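Local coordinates for protein acyl-CoA thioesterase II TesB2 (Mycobacterium marinum, PDB 3U0A) that probably hydrolyses fatty acyl-CoA thioesters to free fatty acid and coenzyme A, as a double-hotdog thioesterase of the C/M/P thioester hydrolase family, at residues L13-V18 with A49-D54; G43-S48 with V94-H99. One frame throughout, in Å; residues are numbered along the deposited sequence.

Contact 1 of 2, residues L13-V18 with A49-D54; sequences LEQLEV and AVRTVD. With NA (sodium ion), chain G; SO4 (sulfate ion), chain D.
Arg-51 sets CG beside its own backbone N (chi1 -77°) and bends at chi3, which carries its guanidinium out from the last turn of the helix to the edge strand, where Leu-13 and Gln-15 receive it. NH2 donates to the carbonyl O of Leu-13 at 3.0 Å, at the edge of the guanidinium, with the oxygen somewhat tilted out of its plane; the N-H...O angle of 137° makes this a bent bond. The same NH2 lies 3.8 Å from CB of Leu-13, so the leucine supplies both a polar and an apolar surface to one nitrogen. NH1 is turned to Gln-15, whose OE1 stays at 3.7 Å, a loose polar approach. The Gln-15 amide plane stands 86° from that of the guanidinium. The extended glutamine chain has OE1 on the arginine side and NE2 turned to the sulfate, probably from the crystallisation liquor, where it makes a weak bond of 2.8 Å to O3; Arg-82 also binds this anion. Beyond Arg-51 the helix ends in a turn that binds a sodium ion through two carbonyls, Val-50 O at 2.8 Å and Val-53 O at 2.7 Å, with a water as a further ligand. In the same turn Ala-49 O accepts from both OG1 and backbone N of Thr-52. Leu-16 and Glu-17 form a classic beta bulge opposite Ile-20. Tyr-21 of strand 20-23 touches Leu-13, Gln-15, Arg-51 and Thr-52, while Phe-78 of strand 76-85 lies against Leu-13; the contact thus joins the C-terminal end of helix 34-51 to edge strand 14-17.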
loop_
_atom_site.group_PDB
_atom_site.type_symbol
_atom_site.label_atom_id
_atom_site.label_comp_id
_atom_site.label_asym_id
_atom_site.label_seq_id
_atom_site.Cartn_x
_atom_site.Cartn_y
_atom_site.Cartn_z
ATOM N N LEU A 13 -19.878 -15.713 8.123
ATOM C CA LEU A 13 -19.194 -15.656 9.414
ATOM C C LEU A 13 -20.171 -15.879 10.556
ATOM O O LEU A 13 -21.235 -15.278 10.562
ATOM C CB LEU A 13 -18.588 -14.271 9.643
ATOM C CG LEU A 13 -17.304 -13.815 8.952
ATOM C CD1 LEU A 13 -17.039 -12.410 9.501
ATOM C CD2 LEU A 13 -16.120 -14.744 9.176
ATOM N N GLU A 14 -19.798 -16.697 11.535
ATOM C CA GLU A 14 -20.545 -16.809 12.774
ATOM C C GLU A 14 -20.141 -15.679 13.714
ATOM O O GLU A 14 -18.970 -15.442 13.923
ATOM C CB GLU A 14 -20.226 -18.154 13.456
ATOM C CG GLU A 14 -21.070 -18.454 14.703
ATOM C CD GLU A 14 -20.563 -19.641 15.542
ATOM O OE1 GLU A 14 -19.479 -20.215 15.228
ATOM O OE2 GLU A 14 -21.246 -19.995 16.533
ATOM N N GLN A 15 -21.074 -14.994 14.334
ATOM C CA GLN A 15 -20.660 -13.999 15.319
ATOM C C GLN A 15 -20.697 -14.557 16.715
ATOM O O GLN A 15 -21.733 -14.914 17.200
ATOM C CB GLN A 15 -21.537 -12.772 15.264
ATOM C CG GLN A 15 -21.317 -11.775 16.390
ATOM C CD GLN A 15 -22.233 -10.597 16.222
ATOM O OE1 GLN A 15 -23.201 -10.694 15.494
ATOM N NE2 GLN A 15 -21.929 -9.486 16.850
ATOM N N LEU A 16 -19.549 -14.573 17.357
ATOM C CA LEU A 16 -19.398 -15.121 18.657
ATOM C C LEU A 16 -19.712 -14.117 19.748
ATOM O O LEU A 16 -20.120 -14.527 20.828
ATOM C CB LEU A 16 -17.964 -15.582 18.841
ATOM C CG LEU A 16 -17.451 -16.673 17.923
ATOM C CD1 LEU A 16 -16.027 -16.940 18.294
ATOM C CD2 LEU A 16 -18.308 -17.924 18.091
ATOM N N GLU A 17 -19.502 -12.828 19.495
ATOM C CA GLU A 17 -19.803 -11.761 20.476
ATOM C C GLU A 17 -19.588 -10.461 19.761
ATOM O O GLU A 17 -19.105 -10.466 18.662
ATOM C CB GLU A 17 -18.836 -11.830 21.671
ATOM C CG GLU A 17 -19.486 -11.899 23.026
ATOM C CD GLU A 17 -20.325 -10.664 23.384
ATOM O OE1 GLU A 17 -21.438 -10.876 23.890
ATOM O OE2 GLU A 17 -19.892 -9.497 23.161
ATOM N N VAL A 18 -19.893 -9.334 20.371
ATOM C CA VAL A 18 -19.546 -8.057 19.736
ATOM C C VAL A 18 -18.026 -8.033 19.389
ATOM O O VAL A 18 -17.174 -8.364 20.233
ATOM C CB VAL A 18 -19.930 -6.840 20.612
ATOM C CG1 VAL A 18 -19.459 -5.552 19.976
ATOM C CG2 VAL A 18 -21.436 -6.803 20.871
ATOM N N ALA A 49 -14.535 -6.793 9.663
ATOM C CA ALA A 49 -14.446 -5.376 9.833
ATOM C C ALA A 49 -15.792 -4.746 9.408
ATOM O O ALA A 49 -16.327 -3.925 10.126
ATOM C CB ALA A 49 -13.272 -4.832 9.018
ATOM N N VAL A 50 -16.320 -5.189 8.262
ATOM C CA VAL A 50 -17.478 -4.615 7.628
ATOM C C VAL A 50 -18.762 -4.763 8.501
ATOM O O VAL A 50 -19.667 -3.902 8.499
ATOM C CB VAL A 50 -17.663 -5.242 6.234
ATOM C CG1 VAL A 50 -19.003 -4.870 5.614
ATOM C CG2 VAL A 50 -16.538 -4.816 5.329
ATOM N N ARG A 51 -18.811 -5.835 9.285
ATOM C CA ARG A 51 -19.988 -6.109 10.122
ATOM C C ARG A 51 -20.118 -5.207 11.350
ATOM O O ARG A 51 -21.201 -5.087 11.927
ATOM C CB ARG A 51 -20.026 -7.587 10.486
ATOM C CG ARG A 51 -20.526 -8.337 9.273
ATOM C CD ARG A 51 -20.834 -9.793 9.462
ATOM N NE ARG A 51 -21.712 -10.100 10.593
ATOM C CZ ARG A 51 -22.160 -11.333 10.842
ATOM N NH1 ARG A 51 -22.984 -11.563 11.884
ATOM N NH2 ARG A 51 -21.806 -12.342 10.012
ATOM N N THR A 52 -19.013 -4.553 11.701
ATOM C CA THR A 52 -18.932 -3.629 12.826
ATOM C C THR A 52 -19.025 -2.184 12.362
ATOM O O THR A 52 -18.905 -1.263 13.172
ATOM C CB THR A 52 -17.590 -3.786 13.601
ATOM O OG1 THR A 52 -16.511 -3.239 12.833
ATOM C CG2 THR A 52 -17.316 -5.235 13.897
ATOM N N VAL A 53 -19.234 -1.987 11.062
ATOM C CA VAL A 53 -19.305 -0.634 10.475
ATOM C C VAL A 53 -20.712 -0.294 10.034
ATOM O O VAL A 53 -21.338 -1.060 9.359
ATOM C CB VAL A 53 -18.294 -0.473 9.312
ATOM C CG1 VAL A 53 -18.436 0.874 8.623
ATOM C CG2 VAL A 53 -16.890 -0.699 9.845
ATOM N N ASP A 54 -21.192 0.857 10.485
ATOM C CA ASP A 54 -22.348 1.526 9.901
ATOM C C ASP A 54 -22.308 1.488 8.358
ATOM O O ASP A 54 -21.364 1.971 7.756
ATOM C CB ASP A 54 -22.371 2.972 10.384
ATOM C CG ASP A 54 -23.647 3.710 9.971
ATOM O OD1 ASP A 54 -24.075 3.599 8.789
ATOM O OD2 ASP A 54 -24.227 4.398 10.854
HETATM NA NA NA G . -20.821 -1.993 6.859
HETATM S S SO4 D . -22.821 -5.435 16.990
HETATM O O1 SO4 D . -22.271 -4.291 17.812
HETATM O O2 SO4 D . -22.601 -5.173 15.544
HETATM O O3 SO4 D . -22.110 -6.706 17.333
HETATM O O4 SO4 D . -24.291 -5.658 17.340
HETATM O O HOH W 1 -19.573 -1.099 5.000
#

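Contact 2 of 2, residues G43-S48 with V94-H99; sequences GQSLVS and VNAVQH
Helix 43-48 passes over strand 94-98 with its closest backbone approach at Ser-45 and Val-94, whose CA atoms are 6.2 Å apart. The isopropyl group of Val-94 rises from the strand against the Ser-45 backbone: CG2 comes to 3.5 Å from Ser-45 O, and CG1, placed anti to the backbone N (chi1 179°), reaches 4.0 Å from Ser-45 CB. One valine therefore touches both the carbonyl and the side-chain carbon of the serine. Two residues along the strand, the methyl of Ala-96 meets Ser-45 OG at 3.7 Å. This is van der Waals contact, since the hydroxyl is hydrogen-bonded to Val-41 O, one turn back in the helix. With OG beside its own backbone N, the serine stays folded back on the helix, its polar end satisfied there although the residue is buried. Small side chains at Ser-45 and Ala-96 let helix and strand lie close. Such a long helix lying across the concave face of an antiparallel sheet is the hallmark of the hotdog fold, here of the N-terminal acyl-CoA thioesterase domain, in which helix 34-51 is the sausage and strand 89-98 part of the bun. Strands 76-85 and 101-111 bond to either side of Val-94 to Val-97: Asn-95 and Val-97 pair with Leu-79 and Val-77, Val-94 and Ala-96 with Met-106 and Phe-104. Phe-78, Phe-104 and Met-106 from these strands also pack on Ser-45, while Val-41, the residue that takes the serine hydroxyl's bond, presses on Ala-96 as well.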
loop_
_atom_site.group_PDB
_atom_site.type_symbol
_atom_site.label_atom_id
_atom_site.label_comp_id
_atom_site.label_asym_id
_atom_site.label_seq_id
_atom_site.Cartn_x
_atom_site.Cartn_y
_atom_site.Cartn_z
ATOM N N GLY A 43 -9.887 -12.057 3.320
ATOM C CA GLY A 43 -11.209 -11.656 2.910
ATOM C C GLY A 43 -12.136 -11.707 4.083
ATOM O O GLY A 43 -12.923 -10.791 4.290
ATOM N N GLN A 44 -12.034 -12.772 4.874
ATOM C CA GLN A 44 -12.897 -12.921 6.027
ATOM C C GLN A 44 -12.528 -11.891 7.084
ATOM O O GLN A 44 -13.420 -11.329 7.712
ATOM C CB GLN A 44 -12.887 -14.350 6.571
ATOM C CG GLN A 44 -13.696 -15.332 5.697
ATOM C CD GLN A 44 -14.224 -16.575 6.455
ATOM O OE1 GLN A 44 -13.453 -17.408 6.970
ATOM N NE2 GLN A 44 -15.535 -16.701 6.506
ATOM N N SER A 45 -11.249 -11.593 7.248
ATOM C CA SER A 45 -10.837 -10.516 8.127
ATOM C C SER A 45 -11.519 -9.197 7.747
ATOM O O SER A 45 -11.950 -8.467 8.616
ATOM C CB SER A 45 -9.320 -10.338 8.104
ATOM O OG SER A 45 -8.660 -11.528 8.409
ATOM N N LEU A 46 -11.620 -8.900 6.454
ATOM C CA LEU A 46 -12.314 -7.671 6.018
ATOM C C LEU A 46 -13.817 -7.726 6.292
ATOM O O LEU A 46 -14.406 -6.747 6.766
ATOM C CB LEU A 46 -12.088 -7.376 4.532
ATOM C CG LEU A 46 -12.866 -6.200 3.948
ATOM C CD1 LEU A 46 -12.465 -4.875 4.535
ATOM C CD2 LEU A 46 -12.731 -6.136 2.447
ATOM N N VAL A 47 -14.417 -8.884 6.005
ATOM C CA VAL A 47 -15.842 -9.046 6.197
ATOM C C VAL A 47 -16.178 -8.806 7.656
ATOM O O VAL A 47 -17.187 -8.193 7.960
ATOM C CB VAL A 47 -16.319 -10.423 5.738
ATOM C CG1 VAL A 47 -17.779 -10.673 6.144
ATOM C CG2 VAL A 47 -16.135 -10.541 4.252
ATOM N N SER A 48 -15.306 -9.265 8.546
ATOM C CA SER A 48 -15.441 -8.998 9.985
ATOM C C SER A 48 -15.416 -7.518 10.339
ATOM O O SER A 48 -16.119 -7.057 11.250
ATOM C CB SER A 48 -14.291 -9.660 10.727
ATOM O OG SER A 48 -14.624 -10.990 11.038
ATOM N N VAL A 94 -8.169 -5.522 12.478
ATOM C CA VAL A 94 -8.588 -6.900 12.684
ATOM C C VAL A 94 -7.368 -7.811 12.806
ATOM O O VAL A 94 -6.406 -7.682 12.014
ATOM C CB VAL A 94 -9.450 -7.457 11.516
ATOM C CG1 VAL A 94 -9.842 -8.911 11.789
ATOM C CG2 VAL A 94 -10.693 -6.624 11.280
ATOM N N ASN A 95 -7.428 -8.729 13.792
ATOM C CA ASN A 95 -6.470 -9.817 13.931
ATOM C C ASN A 95 -7.154 -11.172 13.718
ATOM O O ASN A 95 -8.067 -11.511 14.425
ATOM C CB ASN A 95 -5.824 -9.817 15.319
ATOM C CG ASN A 95 -4.720 -8.783 15.480
ATOM O OD1 ASN A 95 -4.232 -8.163 14.508
ATOM N ND2 ASN A 95 -4.299 -8.604 16.728
ATOM N N ALA A 96 -6.698 -11.940 12.736
ATOM C CA ALA A 96 -7.215 -13.293 12.521
ATOM C C ALA A 96 -6.341 -14.230 13.345
ATOM O O ALA A 96 -5.107 -14.193 13.222
ATOM C CB ALA A 96 -7.196 -13.670 11.047
ATOM N N VAL A 97 -6.982 -15.034 14.199
ATOM C CA VAL A 97 -6.278 -15.814 15.189
ATOM C C VAL A 97 -6.576 -17.305 15.068
ATOM O O VAL A 97 -7.720 -17.713 14.880
ATOM C CB VAL A 97 -6.576 -15.312 16.643
ATOM C CG1 VAL A 97 -6.032 -16.281 17.677
ATOM C CG2 VAL A 97 -5.988 -13.932 16.903
ATOM N N GLN A 98 -5.515 -18.102 15.209
ATOM C CA GLN A 98 -5.589 -19.567 15.332
ATOM C C GLN A 98 -4.658 -20.100 16.408
ATOM O O GLN A 98 -3.458 -19.890 16.331
ATOM C CB GLN A 98 -5.214 -20.248 14.034
ATOM C CG GLN A 98 -6.222 -20.058 12.921
ATOM C CD GLN A 98 -5.980 -21.013 11.769
ATOM O OE1 GLN A 98 -4.832 -21.172 11.327
ATOM N NE2 GLN A 98 -7.047 -21.641 11.262
ATOM N N HIS A 99 -5.235 -20.834 17.374
ATOM C CA HIS A 99 -4.522 -21.423 18.506
ATOM C C HIS A 99 -3.644 -20.382 19.174
ATOM O O HIS A 99 -2.468 -20.579 19.452
ATOM C CB HIS A 99 -3.773 -22.726 18.091
ATOM C CG HIS A 99 -3.374 -23.606 19.281
ATOM N ND1 HIS A 99 -4.289 -24.131 20.163
ATOM C CD2 HIS A 99 -2.093 -24.004 19.755
ATOM C CE1 HIS A 99 -3.619 -24.818 21.136
ATOM N NE2 HIS A 99 -2.290 -24.749 20.881
#

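In the fold
Helix 34-51 runs through both contacts: residues 43-48 press on strand 89-98 in contact 2, and the following residues, 49-54, meet the edge strand in contact 1. The two centres are 11 Å apart. Leu-13 bridges them, its CD1 lying 3.2 Å from Ser-48 OG and its CD2 3.4 Å from Gln-44 NE2. On the sheet-facing side the link is Ala-49, whose CB is 3.9 Å from Val-94 CG2. Contact 2 is buried, whereas contact 1 is partly open and holds a sodium ion and the sulfate; the Val-94 side chain is about 12 Å from the sodium held by Val-50 and Val-53. Along the chain the segments alternate.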